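Local atomic coordinates of transcriptional regulator (LacI family) (Clostridium acetobutylicum ATCC 824, PDB entry 3G85), a protein that probably binds cis-regulatory DNA and controls transcription, as a LacI-family repressor-like regulator with a periplasmic-binding-protein-like core. Residues 15-20 against 70-75; 36-41 against 251-256; 105-110 against 270-275; 132-137 against 191-196; 161-166 against 183-188. One frame throughout, in Å; residues are numbered along the deposited sequence.

Interactions 1 to 3 lie in one subdomain and interactions 4 and 5 in the other. Interactions 1 and 3 join strands of the same parallel sheet, centres about 17 Å apart, while interaction 2 packs two helices beside it, its centre about 15 and 16 Å from theirs and in touch with both. Interactions 4 and 5, centres about 13 Å apart, meet through neighbouring strands 131-134 and 165-167 of the second sheet. Along the chain, interaction 1 closes before interactions 3, 4 and 5 open; interactions 4 and 5 fall between the two halves of interactions 2 and 3. The chain thus returns to complete the first subdomain, leaving two lobes, as in periplasmic binding proteins.

Interaction 1 of 5, residues 15-20 against 70-75; sequences ALYWSS and DAAIIA
The Tyr17 ring meets the methyl of Ala72 at its edge, in the ring plane, with CE2 of Tyr17 3.8 Å from CB of Ala72. CD1 of Ile74 approaches the same ring obliquely, 3.9 Å from Tyr17 CD2, the two side chains lying aslant. Tyr17 CG stands anti to its carbonyl carbon (chi1 -77°), which directs the ring toward the neighbouring strand so that its CD2-CE2 edge meets Ala72. The indole of Trp18 receives CB of Ala75 at a slant as well, its CE3 3.5 Å from that methyl. Away from this contact, Trp18 forms an edge-to-face pair with Phe30 of helix 27-40. On the other side of the sheet from Tyr17, Leu16 turns its CD1 against CG2 of Ile73 at 3.8 Å, so a branched aliphatic pair faces helices 27-40 and 245-260.

Between the two layers of side chains the backbones pair in parallel, Ala15 with Ala72, Leu16 with Ile73 and Tyr17 with Ile74. The amide N of Ile73 gives to Ala15 O at 2.8 Å, and Tyr17 N gives to Ile73 O, both nearly along the C=O axis. Ala75 N closes the run on Tyr17 O at 3.0 Å, with a nearly straight N-H (170°), and Ala15 N opens it on Ala71 O. Every touching residue is buried. Strand 13-19 lies between edge strand 46-52 and strand 71-74, giving the 2-1-3 order that begins the Rossmann-like parallel sheet of the LacI and periplasmic-binding-protein core.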
# COMPACT_ATOMS: atom_id res chain seq x y z
N ALA A 15 -12.90 5.90 14.57
CA ALA A 15 -11.67 6.67 14.36
C ALA A 15 -10.72 5.92 13.41
O ALA A 15 -10.47 4.72 13.59
CB ALA A 15 -10.98 6.98 15.69
N LEU A 16 -10.20 6.66 12.43
CA LEU A 16 -9.12 6.15 11.61
C LEU A 16 -7.84 6.75 12.17
O LEU A 16 -7.61 7.96 12.03
CB LEU A 16 -9.30 6.57 10.16
CG LEU A 16 -8.18 6.18 9.19
CD1 LEU A 16 -8.06 4.65 9.05
CD2 LEU A 16 -8.44 6.85 7.85
N TYR A 17 -7.03 5.91 12.83
CA TYR A 17 -5.72 6.37 13.30
C TYR A 17 -4.70 6.34 12.16
O TYR A 17 -4.49 5.29 11.58
CB TYR A 17 -5.28 5.51 14.47
CG TYR A 17 -6.00 5.91 15.71
CD1 TYR A 17 -5.55 6.99 16.47
CD2 TYR A 17 -7.20 5.27 16.09
CE1 TYR A 17 -6.23 7.40 17.61
CE2 TYR A 17 -7.91 5.66 17.24
CZ TYR A 17 -7.41 6.75 17.99
OH TYR A 17 -8.07 7.17 19.12
N TRP A 18 -4.07 7.49 11.91
CA TRP A 18 -3.22 7.72 10.74
C TRP A 18 -1.79 8.07 11.16
O TRP A 18 -1.49 9.21 11.55
CB TRP A 18 -3.80 8.89 9.90
CG TRP A 18 -3.11 9.00 8.57
CD1 TRP A 18 -2.09 9.85 8.23
CD2 TRP A 18 -3.41 8.23 7.39
NE1 TRP A 18 -1.73 9.63 6.91
CE2 TRP A 18 -2.50 8.62 6.39
CE3 TRP A 18 -4.32 7.18 7.12
CZ2 TRP A 18 -2.54 8.08 5.10
CZ3 TRP A 18 -4.32 6.61 5.84
CH2 TRP A 18 -3.43 7.06 4.84
N SER A 19 -0.93 7.06 11.11
CA SER A 19 0.49 7.21 11.48
C SER A 19 1.23 8.25 10.60
O SER A 19 1.03 8.34 9.38
CB SER A 19 1.17 5.86 11.38
OG SER A 19 2.50 5.96 11.82
N SER A 20 2.11 9.04 11.23
CA SER A 20 2.89 10.05 10.50
C SER A 20 3.88 9.44 9.49
O SER A 20 4.38 10.14 8.60
CB SER A 20 3.60 10.97 11.53
OG SER A 20 4.58 10.23 12.22
N ASP A 70 -16.09 4.51 19.50
CA ASP A 70 -16.89 3.28 19.41
C ASP A 70 -16.15 2.16 18.68
O ASP A 70 -16.47 0.98 18.88
CB ASP A 70 -18.22 3.56 18.75
CG ASP A 70 -19.05 4.52 19.57
OD1 ASP A 70 -19.62 4.07 20.60
OD2 ASP A 70 -19.09 5.72 19.22
N ALA A 71 -15.19 2.53 17.84
CA ALA A 71 -14.36 1.58 17.10
C ALA A 71 -13.18 2.34 16.51
O ALA A 71 -13.21 3.58 16.37
CB ALA A 71 -15.17 0.93 15.98
N ALA A 72 -12.13 1.62 16.15
CA ALA A 72 -10.98 2.26 15.50
C ALA A 72 -10.46 1.38 14.39
O ALA A 72 -10.54 0.16 14.48
CB ALA A 72 -9.87 2.50 16.50
N ILE A 73 -9.89 2.02 13.38
CA ILE A 73 -9.18 1.34 12.30
C ILE A 73 -7.78 1.93 12.35
O ILE A 73 -7.65 3.17 12.35
CB ILE A 73 -9.76 1.71 10.91
CG1 ILE A 73 -11.26 1.36 10.82
CG2 ILE A 73 -8.98 1.00 9.83
CD1 ILE A 73 -12.04 2.11 9.72
N ILE A 74 -6.75 1.09 12.37
CA ILE A 74 -5.37 1.60 12.37
C ILE A 74 -4.79 1.41 11.00
O ILE A 74 -4.62 0.28 10.57
CB ILE A 74 -4.46 0.85 13.33
CG1 ILE A 74 -5.16 0.53 14.66
CG2 ILE A 74 -3.14 1.65 13.48
CD1 ILE A 74 -5.81 1.69 15.42
N ALA A 75 -4.51 2.53 10.32
CA ALA A 75 -4.06 2.49 8.92
C ALA A 75 -2.71 1.78 8.70
O ALA A 75 -2.56 1.03 7.72
CB ALA A 75 -4.03 3.90 8.34

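Interaction 2 of 5, residues 36-41 against 251-256; sequences SKLAKQ and TCISLV
Lys37 and Ile253 pass each other in opposite directions, the aliphatic part of the lysine lying along the isoleucine. CG of Lys37 is 3.7 Å from CD1 of Ile253 and 3.9 Å from CB of Ile253. With CG anti to the backbone N (chi1 179°) and a bend at the next bond (chi2 62°), the lysine chain runs on over the isoleucine and brings its ammonium to the following residue. There NZ of Lys37 hydrogen-bonds OG of Ser254 at 3.1 Å. Leu38 meets the same isoleucine differently, at about a right angle, its CG 3.8 Å from Ile253 CD1. The same methyl thus touches both the lysine stem and the leucine branch point. Gln41, just past the helix, adds a smaller contact to Ile253.

The segments' axes approach to 10.1 Å at 51° between their directions, a spacing bridged chiefly by Ile253 against Lys37 and Leu38. The C-terminal end of helix 27-40 thus packs on the middle of helix 245-260. Leu38 also reaches Tyr43 and Tyr45 in the loop before strand 46-52, whereas Cys252, Leu255 and Val256, on helix 245-260, pack on Ile95 of strand 94-97 in the parallel sheet.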
# COMPACT_ATOMS: atom_id res chain seq x y z
N SER A 36 -17.72 7.19 0.71
CA SER A 36 -18.55 6.44 -0.21
C SER A 36 -19.37 5.35 0.46
O SER A 36 -20.55 5.14 0.13
CB SER A 36 -17.68 5.86 -1.32
OG SER A 36 -18.33 4.78 -1.91
N LYS A 37 -18.73 4.64 1.38
CA LYS A 37 -19.36 3.61 2.20
C LYS A 37 -20.45 4.21 3.10
O LYS A 37 -21.56 3.66 3.19
CB LYS A 37 -18.31 2.93 3.07
CG LYS A 37 -18.85 1.85 3.97
CD LYS A 37 -19.44 0.75 3.19
CE LYS A 37 -19.87 -0.35 4.12
NZ LYS A 37 -20.49 -1.43 3.32
N LEU A 38 -20.15 5.31 3.78
CA LEU A 38 -21.15 5.93 4.66
C LEU A 38 -22.37 6.48 3.93
O LEU A 38 -23.51 6.37 4.44
CB LEU A 38 -20.50 7.01 5.53
CG LEU A 38 -19.64 6.31 6.57
CD1 LEU A 38 -18.91 7.34 7.37
CD2 LEU A 38 -20.48 5.35 7.46
N ALA A 39 -22.13 7.08 2.76
CA ALA A 39 -23.19 7.60 1.91
C ALA A 39 -24.14 6.50 1.49
O ALA A 39 -25.34 6.74 1.34
CB ALA A 39 -22.62 8.28 0.69
N LYS A 40 -23.62 5.28 1.31
CA LYS A 40 -24.45 4.15 0.91
C LYS A 40 -25.24 3.59 2.09
O LYS A 40 -26.17 2.81 1.90
CB LYS A 40 -23.61 3.03 0.32
CG LYS A 40 -23.36 3.15 -1.18
CD LYS A 40 -22.52 1.98 -1.69
CE LYS A 40 -21.04 2.13 -1.28
NZ LYS A 40 -20.22 0.95 -1.69
N GLN A 41 -24.86 3.98 3.30
CA GLN A 41 -25.47 3.45 4.52
C GLN A 41 -26.21 4.54 5.27
O GLN A 41 -26.45 4.40 6.47
CB GLN A 41 -24.40 2.88 5.45
CG GLN A 41 -23.63 1.73 4.90
CD GLN A 41 -22.99 0.93 5.98
OE1 GLN A 41 -22.78 1.40 7.12
NE2 GLN A 41 -22.66 -0.32 5.66
N THR A 251 -14.85 -1.76 3.58
CA THR A 251 -15.00 -3.05 4.28
C THR A 251 -14.68 -2.97 5.78
O THR A 251 -15.28 -3.67 6.61
CB THR A 251 -14.18 -4.16 3.60
OG1 THR A 251 -14.65 -4.34 2.27
CG2 THR A 251 -14.32 -5.49 4.33
N CYS A 252 -13.72 -2.11 6.14
CA CYS A 252 -13.45 -1.82 7.55
C CYS A 252 -14.72 -1.40 8.29
O CYS A 252 -15.00 -1.90 9.38
CB CYS A 252 -12.35 -0.73 7.69
SG CYS A 252 -10.70 -1.32 7.25
N ILE A 253 -15.50 -0.48 7.72
CA ILE A 253 -16.77 -0.06 8.33
C ILE A 253 -17.75 -1.24 8.49
O ILE A 253 -18.40 -1.36 9.53
CB ILE A 253 -17.44 1.05 7.50
CG1 ILE A 253 -16.52 2.30 7.47
CG2 ILE A 253 -18.90 1.33 7.97
CD1 ILE A 253 -17.13 3.49 6.77
N SER A 254 -17.84 -2.10 7.47
CA SER A 254 -18.70 -3.29 7.52
C SER A 254 -18.35 -4.16 8.70
O SER A 254 -19.26 -4.63 9.41
CB SER A 254 -18.56 -4.15 6.26
OG SER A 254 -19.02 -3.47 5.12
N LEU A 255 -17.05 -4.42 8.85
CA LEU A 255 -16.54 -5.22 9.95
C LEU A 255 -16.87 -4.56 11.29
O LEU A 255 -17.34 -5.22 12.23
CB LEU A 255 -15.04 -5.43 9.86
CG LEU A 255 -14.45 -6.35 8.80
CD1 LEU A 255 -13.01 -6.67 9.19
CD2 LEU A 255 -15.29 -7.63 8.68
N VAL A 256 -16.60 -3.25 11.39
CA VAL A 256 -16.91 -2.52 12.62
C VAL A 256 -18.38 -2.71 13.08
O VAL A 256 -18.64 -3.06 14.23
CB VAL A 256 -16.59 -1.02 12.45
CG1 VAL A 256 -17.41 -0.16 13.43
CG2 VAL A 256 -15.09 -0.85 12.66

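Interaction 3 of 5, residues 105-110 against 270-275; sequences SSVNVD and ILFDGP
Phe272 and Val107 make the main apolar contact: CG1 of Val107 comes obliquely to the ring, 3.6 Å from CE2 of Phe272. A chi1 of -80° sets the ring so that its edge, near its plane, meets the carbonyl oxygen of Asn108. The same ring packs on Thr251 and Met248 of helix 245-260. Also on the Phe272 face, Val109 CG2 sits 3.5 Å from the amide N of Gly274, a residue without a side chain to intrude. On the opposite face of the sheet, Leu271 CD1 lies 3.6 Å from the amide N of Asp110.

Backbone hydrogen bonds pair strands 105-109 and 270-272 in parallel, Val107 with Ile270 through Val109 with Phe272. Asn108 is bonded at both its N and its O: N gives to Ile270 O at 2.9 Å, and O accepts from Phe272 N at 2.8 Å, almost straight (176°). Asp110 N reaches Phe272 O at 3.0 Å.

One water bridges the two segments, donating to Asp110 O and accepting from Gly274 N at 2.9 Å.

Charge sits at the end: Asp110 N-caps helix 111-124 and pairs with Lys113, while Asp273 pairs with Lys117. Hydrophobic packing with regular backbone bonding thus gives way to a shared water, and to carboxylates held by lysines of helix 111-124, just where both segments leave the sheet, consistent with a polar, water-bridged exit toward the other lobe.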
# COMPACT_ATOMS: atom_id res chain seq x y z
N SER A 105 -9.25 -8.39 14.29
CA SER A 105 -9.77 -8.45 12.93
C SER A 105 -8.97 -7.51 12.01
O SER A 105 -8.32 -6.50 12.47
CB SER A 105 -11.27 -8.12 12.92
OG SER A 105 -12.03 -9.07 13.72
N SER A 106 -8.96 -7.82 10.73
CA SER A 106 -8.11 -7.11 9.80
C SER A 106 -8.70 -7.11 8.40
O SER A 106 -9.47 -8.02 8.03
CB SER A 106 -6.68 -7.69 9.78
OG SER A 106 -6.67 -9.05 9.34
N VAL A 107 -8.35 -6.08 7.63
CA VAL A 107 -8.65 -6.03 6.20
C VAL A 107 -7.28 -5.85 5.50
O VAL A 107 -6.58 -4.85 5.73
CB VAL A 107 -9.65 -4.86 5.87
CG1 VAL A 107 -9.90 -4.70 4.41
CG2 VAL A 107 -11.02 -5.08 6.56
N ASN A 108 -6.90 -6.83 4.69
CA ASN A 108 -5.54 -6.93 4.15
C ASN A 108 -5.57 -7.16 2.67
O ASN A 108 -6.63 -7.41 2.09
CB ASN A 108 -4.76 -8.09 4.79
CG ASN A 108 -4.83 -8.12 6.32
OD1 ASN A 108 -4.92 -9.20 6.91
ND2 ASN A 108 -4.82 -6.98 6.96
N VAL A 109 -4.42 -7.04 2.02
CA VAL A 109 -4.34 -7.38 0.61
C VAL A 109 -3.29 -8.48 0.49
O VAL A 109 -2.42 -8.60 1.35
CB VAL A 109 -4.09 -6.12 -0.28
CG1 VAL A 109 -2.67 -5.57 -0.00
CG2 VAL A 109 -4.33 -6.40 -1.79
N ASP A 110 -3.37 -9.32 -0.53
CA ASP A 110 -2.32 -10.36 -0.65
C ASP A 110 -1.06 -9.80 -1.28
O ASP A 110 -0.91 -9.76 -2.50
CB ASP A 110 -2.79 -11.60 -1.41
CG ASP A 110 -1.84 -12.82 -1.17
OD1 ASP A 110 -0.61 -12.63 -0.99
OD2 ASP A 110 -2.32 -13.97 -1.15
N ILE A 270 -10.35 -10.35 6.30
CA ILE A 270 -10.71 -10.22 4.90
C ILE A 270 -9.45 -9.98 4.08
O ILE A 270 -8.66 -9.06 4.37
CB ILE A 270 -11.68 -9.04 4.64
CG1 ILE A 270 -12.85 -9.05 5.63
CG2 ILE A 270 -12.18 -9.08 3.19
CD1 ILE A 270 -13.51 -10.44 5.82
N LEU A 271 -9.28 -10.80 3.05
CA LEU A 271 -8.13 -10.71 2.21
C LEU A 271 -8.52 -10.28 0.79
O LEU A 271 -9.21 -11.02 0.10
CB LEU A 271 -7.39 -12.06 2.19
CG LEU A 271 -6.01 -12.05 1.54
CD1 LEU A 271 -4.97 -11.08 2.22
CD2 LEU A 271 -5.43 -13.49 1.46
N PHE A 272 -8.09 -9.08 0.38
CA PHE A 272 -8.39 -8.58 -0.95
C PHE A 272 -7.38 -9.04 -1.96
O PHE A 272 -6.20 -9.32 -1.61
CB PHE A 272 -8.41 -7.04 -1.00
CG PHE A 272 -9.69 -6.44 -0.50
CD1 PHE A 272 -10.57 -5.83 -1.39
CD2 PHE A 272 -10.05 -6.55 0.86
CE1 PHE A 272 -11.76 -5.29 -0.94
CE2 PHE A 272 -11.23 -6.02 1.32
CZ PHE A 272 -12.09 -5.40 0.43
N ASP A 273 -7.82 -9.07 -3.21
CA ASP A 273 -6.90 -9.29 -4.32
C ASP A 273 -6.45 -7.89 -4.78
O ASP A 273 -7.31 -7.04 -5.01
CB ASP A 273 -7.62 -9.97 -5.48
CG ASP A 273 -6.74 -10.03 -6.76
OD1 ASP A 273 -5.79 -10.82 -6.77
OD2 ASP A 273 -6.98 -9.26 -7.73
N GLY A 274 -5.15 -7.64 -4.92
CA GLY A 274 -4.72 -6.33 -5.49
C GLY A 274 -4.65 -6.46 -7.00
O GLY A 274 -3.84 -7.24 -7.49
N PRO A 275 -5.56 -5.80 -7.76
CA PRO A 275 -5.64 -6.12 -9.20
C PRO A 275 -4.49 -5.58 -10.03
O PRO A 275 -4.03 -4.45 -9.80
CB PRO A 275 -6.91 -5.40 -9.67
CG PRO A 275 -7.00 -4.22 -8.75
CD PRO A 275 -6.54 -4.77 -7.38
O HOH W 1 -3.19 -9.67 -4.37

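Interaction 4 of 5, residues 132-137 against 191-196; sequences AILTES and ALFCNS
Asn195 is set against Leu134 and Thr135, and its side chain reaches across to the backbone of the neighbouring strand. Its CB lies 3.6 Å from CD2 of Leu134, the two side chains crossing at about a right angle, and the amide carbon CG is just as near that methyl. Chi1 of 75° turns CG back between the asparagine's own N and carbonyl carbon and lays the amide toward Thr135. At the tip, OD1 accepts from Thr135 N at 2.9 Å, the donor tilted from the amide plane, and also lies 3.3 Å from CG2 of Thr135; ND2 gives to Thr135 O at 3.1 Å. This last bond is nearly straight (173°), lies in the plane of the asparagine amide and falls on a lone pair of the carbonyl oxygen. Both ends of the amide are therefore engaged by one residue, which fixes its rotation.

These bonds carry on the parallel pairing of strands 131-134 and 191-194, neighbouring inner strands of the second, Rossmann-like lobe. Ile133 N gives to Phe193 O at 2.9 Å, and Asn195 N gives to Ile133 O at 3.2 Å.

On one face, Ile133 CG1 lies 3.8 Å from CD1 of Leu192, and both side chains touch Val203 of helix 197-209. On the other face, CD2 of Leu134 comes obliquely to the ring of Phe193, 3.9 Å from CE2. Phe193 stacks further on Phe149 of helix 140-155.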
# COMPACT_ATOMS: atom_id res chain seq x y z
N ALA A 132 14.73 -2.72 -9.77
CA ALA A 132 13.67 -2.37 -8.82
C ALA A 132 14.07 -1.11 -8.08
O ALA A 132 15.20 -0.99 -7.59
CB ALA A 132 13.40 -3.52 -7.84
N ILE A 133 13.17 -0.13 -8.05
CA ILE A 133 13.38 1.05 -7.26
C ILE A 133 12.40 0.97 -6.11
O ILE A 133 11.17 0.93 -6.32
CB ILE A 133 13.14 2.32 -8.08
CG1 ILE A 133 14.17 2.41 -9.24
CG2 ILE A 133 13.21 3.56 -7.20
CD1 ILE A 133 13.88 3.57 -10.18
N LEU A 134 12.95 0.93 -4.90
CA LEU A 134 12.20 0.63 -3.69
C LEU A 134 12.36 1.68 -2.64
O LEU A 134 13.49 1.96 -2.17
CB LEU A 134 12.67 -0.71 -3.11
CG LEU A 134 12.59 -1.93 -4.04
CD1 LEU A 134 13.27 -3.14 -3.37
CD2 LEU A 134 11.16 -2.29 -4.48
N THR A 135 11.24 2.24 -2.23
CA THR A 135 11.19 2.99 -1.01
C THR A 135 11.18 2.03 0.21
O THR A 135 10.66 0.91 0.14
CB THR A 135 10.01 3.93 -1.02
OG1 THR A 135 10.12 4.83 0.10
CG2 THR A 135 8.65 3.15 -0.98
N GLU A 136 11.78 2.46 1.32
CA GLU A 136 11.94 1.57 2.49
C GLU A 136 10.60 1.02 3.00
O GLU A 136 9.59 1.73 3.02
CB GLU A 136 12.68 2.29 3.62
CG GLU A 136 11.84 3.40 4.28
CD GLU A 136 12.53 4.05 5.48
OE1 GLU A 136 13.27 3.34 6.22
OE2 GLU A 136 12.32 5.27 5.66
N SER A 137 10.59 -0.25 3.39
CA SER A 137 9.36 -0.89 3.85
C SER A 137 8.93 -0.31 5.19
O SER A 137 9.70 -0.28 6.15
CB SER A 137 9.53 -2.40 3.96
OG SER A 137 9.94 -2.94 2.72
N ALA A 191 13.26 -4.01 -17.82
CA ALA A 191 12.07 -4.08 -16.98
C ALA A 191 12.37 -3.35 -15.69
O ALA A 191 13.50 -3.44 -15.17
CB ALA A 191 11.70 -5.52 -16.70
N LEU A 192 11.38 -2.62 -15.19
CA LEU A 192 11.56 -1.88 -13.95
C LEU A 192 10.32 -2.02 -13.07
O LEU A 192 9.23 -1.70 -13.49
CB LEU A 192 11.84 -0.39 -14.26
CG LEU A 192 11.94 0.51 -13.02
CD1 LEU A 192 13.18 0.20 -12.17
CD2 LEU A 192 11.93 1.98 -13.44
N PHE A 193 10.53 -2.50 -11.85
CA PHE A 193 9.50 -2.52 -10.82
C PHE A 193 9.67 -1.33 -9.87
O PHE A 193 10.76 -1.11 -9.32
CB PHE A 193 9.61 -3.83 -10.05
CG PHE A 193 8.69 -3.94 -8.87
CD1 PHE A 193 7.30 -4.06 -9.06
CD2 PHE A 193 9.20 -3.99 -7.58
CE1 PHE A 193 6.44 -4.24 -7.98
CE2 PHE A 193 8.33 -4.16 -6.46
CZ PHE A 193 6.95 -4.27 -6.68
N CYS A 194 8.61 -0.55 -9.67
CA CYS A 194 8.65 0.52 -8.65
C CYS A 194 7.66 0.18 -7.57
O CYS A 194 6.51 -0.12 -7.87
CB CYS A 194 8.29 1.88 -9.25
SG CYS A 194 9.39 2.44 -10.58
N ASN A 195 8.07 0.21 -6.32
CA ASN A 195 7.14 -0.22 -5.27
C ASN A 195 6.23 0.92 -4.79
O ASN A 195 5.53 0.78 -3.78
CB ASN A 195 7.84 -0.98 -4.11
CG ASN A 195 8.63 -0.07 -3.16
OD1 ASN A 195 8.91 1.08 -3.48
ND2 ASN A 195 8.99 -0.59 -1.98
N SER A 196 6.23 2.04 -5.52
CA SER A 196 5.16 3.04 -5.35
C SER A 196 4.91 3.73 -6.69
O SER A 196 5.83 3.87 -7.53
CB SER A 196 5.48 4.05 -4.23
OG SER A 196 6.09 5.22 -4.72

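Interaction 5 of 5, residues 161-166 against 183-188; sequences SENHII and MKLKNT
At the surface of the second lobe, the loop entering strand 165-167 meets the loop entering strand 191-194, the two strands being joined by a beta-alpha-beta crossover through helix 172-182. Leu185 is the centre of the contact, reached by three side chains from the other segment. Its CD1 lies 3.7 Å from CD2 of His164, the leucine lying obliquely to the imidazole, while CD2 of Leu185 is 3.8 Å from ND2 of Asn163. Ile166 meets it tip to tip, CD1 against CD1 at 4.2 Å.

A chi1 of -66° puts the imidazole beside its own backbone N, from where its CD2 and NE2 reach the second loop. One face is covered by CB of Ser161, 4.0 Å above the plane and offset toward the rim. NE2 of His164 comes within 3.2 Å of Asn187 O, at a poor angle, so it makes no hydrogen bond there. The contact is thus mainly van der Waals.

Behind it, His164 packs on Ala131 and Pro189, and both it and Ile166 bond through their backbones to Ala132, tying the edge strand 165-167 to strand 131-134. Strand 191-194 follows the second loop and lies on the other side of 131-134.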
# COMPACT_ATOMS: atom_id res chain seq x y z
N SER A 161 20.03 -8.41 -10.41
CA SER A 161 21.30 -8.11 -9.76
C SER A 161 21.06 -7.17 -8.58
O SER A 161 20.26 -6.24 -8.66
CB SER A 161 22.25 -7.48 -10.77
OG SER A 161 22.19 -8.19 -12.02
N GLU A 162 21.76 -7.44 -7.47
CA GLU A 162 21.57 -6.72 -6.20
C GLU A 162 21.83 -5.23 -6.34
O GLU A 162 21.25 -4.42 -5.63
CB GLU A 162 22.51 -7.29 -5.14
CG GLU A 162 22.16 -6.91 -3.72
CD GLU A 162 23.17 -7.45 -2.73
OE1 GLU A 162 23.94 -8.39 -3.11
OE2 GLU A 162 23.21 -6.94 -1.59
N ASN A 163 22.72 -4.88 -7.26
CA ASN A 163 23.01 -3.48 -7.48
C ASN A 163 21.96 -2.83 -8.36
O ASN A 163 22.00 -1.62 -8.59
CB ASN A 163 24.39 -3.31 -8.09
CG ASN A 163 24.44 -3.77 -9.51
OD1 ASN A 163 24.11 -4.92 -9.80
ND2 ASN A 163 24.82 -2.89 -10.42
N HIS A 164 21.02 -3.62 -8.87
CA HIS A 164 19.90 -3.02 -9.62
C HIS A 164 18.66 -2.86 -8.79
O HIS A 164 17.60 -2.69 -9.33
CB HIS A 164 19.57 -3.80 -10.89
CG HIS A 164 20.66 -3.75 -11.90
ND1 HIS A 164 20.67 -4.57 -13.02
CD2 HIS A 164 21.77 -2.99 -11.98
CE1 HIS A 164 21.74 -4.30 -13.74
NE2 HIS A 164 22.43 -3.35 -13.13
N ILE A 165 18.83 -2.96 -7.48
CA ILE A 165 17.83 -2.56 -6.53
C ILE A 165 18.33 -1.23 -5.96
O ILE A 165 19.44 -1.14 -5.41
CB ILE A 165 17.64 -3.64 -5.44
CG1 ILE A 165 17.07 -4.92 -6.08
CG2 ILE A 165 16.70 -3.14 -4.38
CD1 ILE A 165 17.30 -6.16 -5.26
N ILE A 166 17.53 -0.18 -6.17
CA ILE A 166 17.95 1.18 -5.85
C ILE A 166 16.96 1.74 -4.82
O ILE A 166 15.74 1.74 -5.08
CB ILE A 166 17.92 2.07 -7.13
CG1 ILE A 166 18.84 1.49 -8.21
CG2 ILE A 166 18.26 3.51 -6.84
CD1 ILE A 166 18.71 2.14 -9.58
N MSE A 183 20.05 5.77 -14.44
CA MSE A 183 20.62 6.17 -15.72
C MSE A 183 22.16 6.12 -15.74
O MSE A 183 22.77 6.06 -16.80
CB MSE A 183 20.14 7.56 -16.15
CG MSE A 183 18.65 7.67 -16.43
SE MSE A 183 18.12 6.66 -18.01
CE MSE A 183 17.71 4.90 -17.28
N LYS A 184 22.77 6.16 -14.56
CA LYS A 184 24.23 6.06 -14.45
C LYS A 184 24.78 4.65 -14.55
O LYS A 184 25.98 4.48 -14.76
CB LYS A 184 24.72 6.71 -13.17
CG LYS A 184 24.81 8.19 -13.32
CD LYS A 184 25.09 8.85 -12.01
CE LYS A 184 24.91 10.35 -12.23
NZ LYS A 184 25.39 11.06 -11.06
N LEU A 185 23.90 3.66 -14.39
CA LEU A 185 24.29 2.26 -14.47
C LEU A 185 24.87 1.96 -15.86
O LEU A 185 24.38 2.48 -16.88
CB LEU A 185 23.13 1.31 -14.09
CG LEU A 185 22.68 1.22 -12.62
CD1 LEU A 185 21.29 0.62 -12.49
CD2 LEU A 185 23.63 0.40 -11.77
N LYS A 186 25.95 1.18 -15.88
CA LYS A 186 26.57 0.78 -17.14
C LYS A 186 25.59 0.00 -18.00
O LYS A 186 25.49 0.24 -19.20
CB LYS A 186 27.83 -0.06 -16.91
CG LYS A 186 29.12 0.75 -17.00
CD LYS A 186 29.54 1.34 -15.66
CE LYS A 186 30.57 2.43 -15.86
NZ LYS A 186 29.93 3.69 -16.40
N ASN A 187 24.89 -0.94 -17.37
CA ASN A 187 23.86 -1.75 -18.01
C ASN A 187 22.56 -1.62 -17.23
O ASN A 187 22.45 -2.15 -16.12
CB ASN A 187 24.28 -3.22 -18.03
CG ASN A 187 25.47 -3.48 -18.94
OD1 ASN A 187 26.58 -3.73 -18.45
ND2 ASN A 187 25.25 -3.42 -20.26
N THR A 188 21.58 -0.89 -17.78
CA THR A 188 20.25 -0.80 -17.16
C THR A 188 19.29 -1.83 -17.79
O THR A 188 19.15 -1.85 -19.01
CB THR A 188 19.62 0.60 -17.33
OG1 THR A 188 19.18 0.74 -18.69
CG2 THR A 188 20.61 1.71 -17.00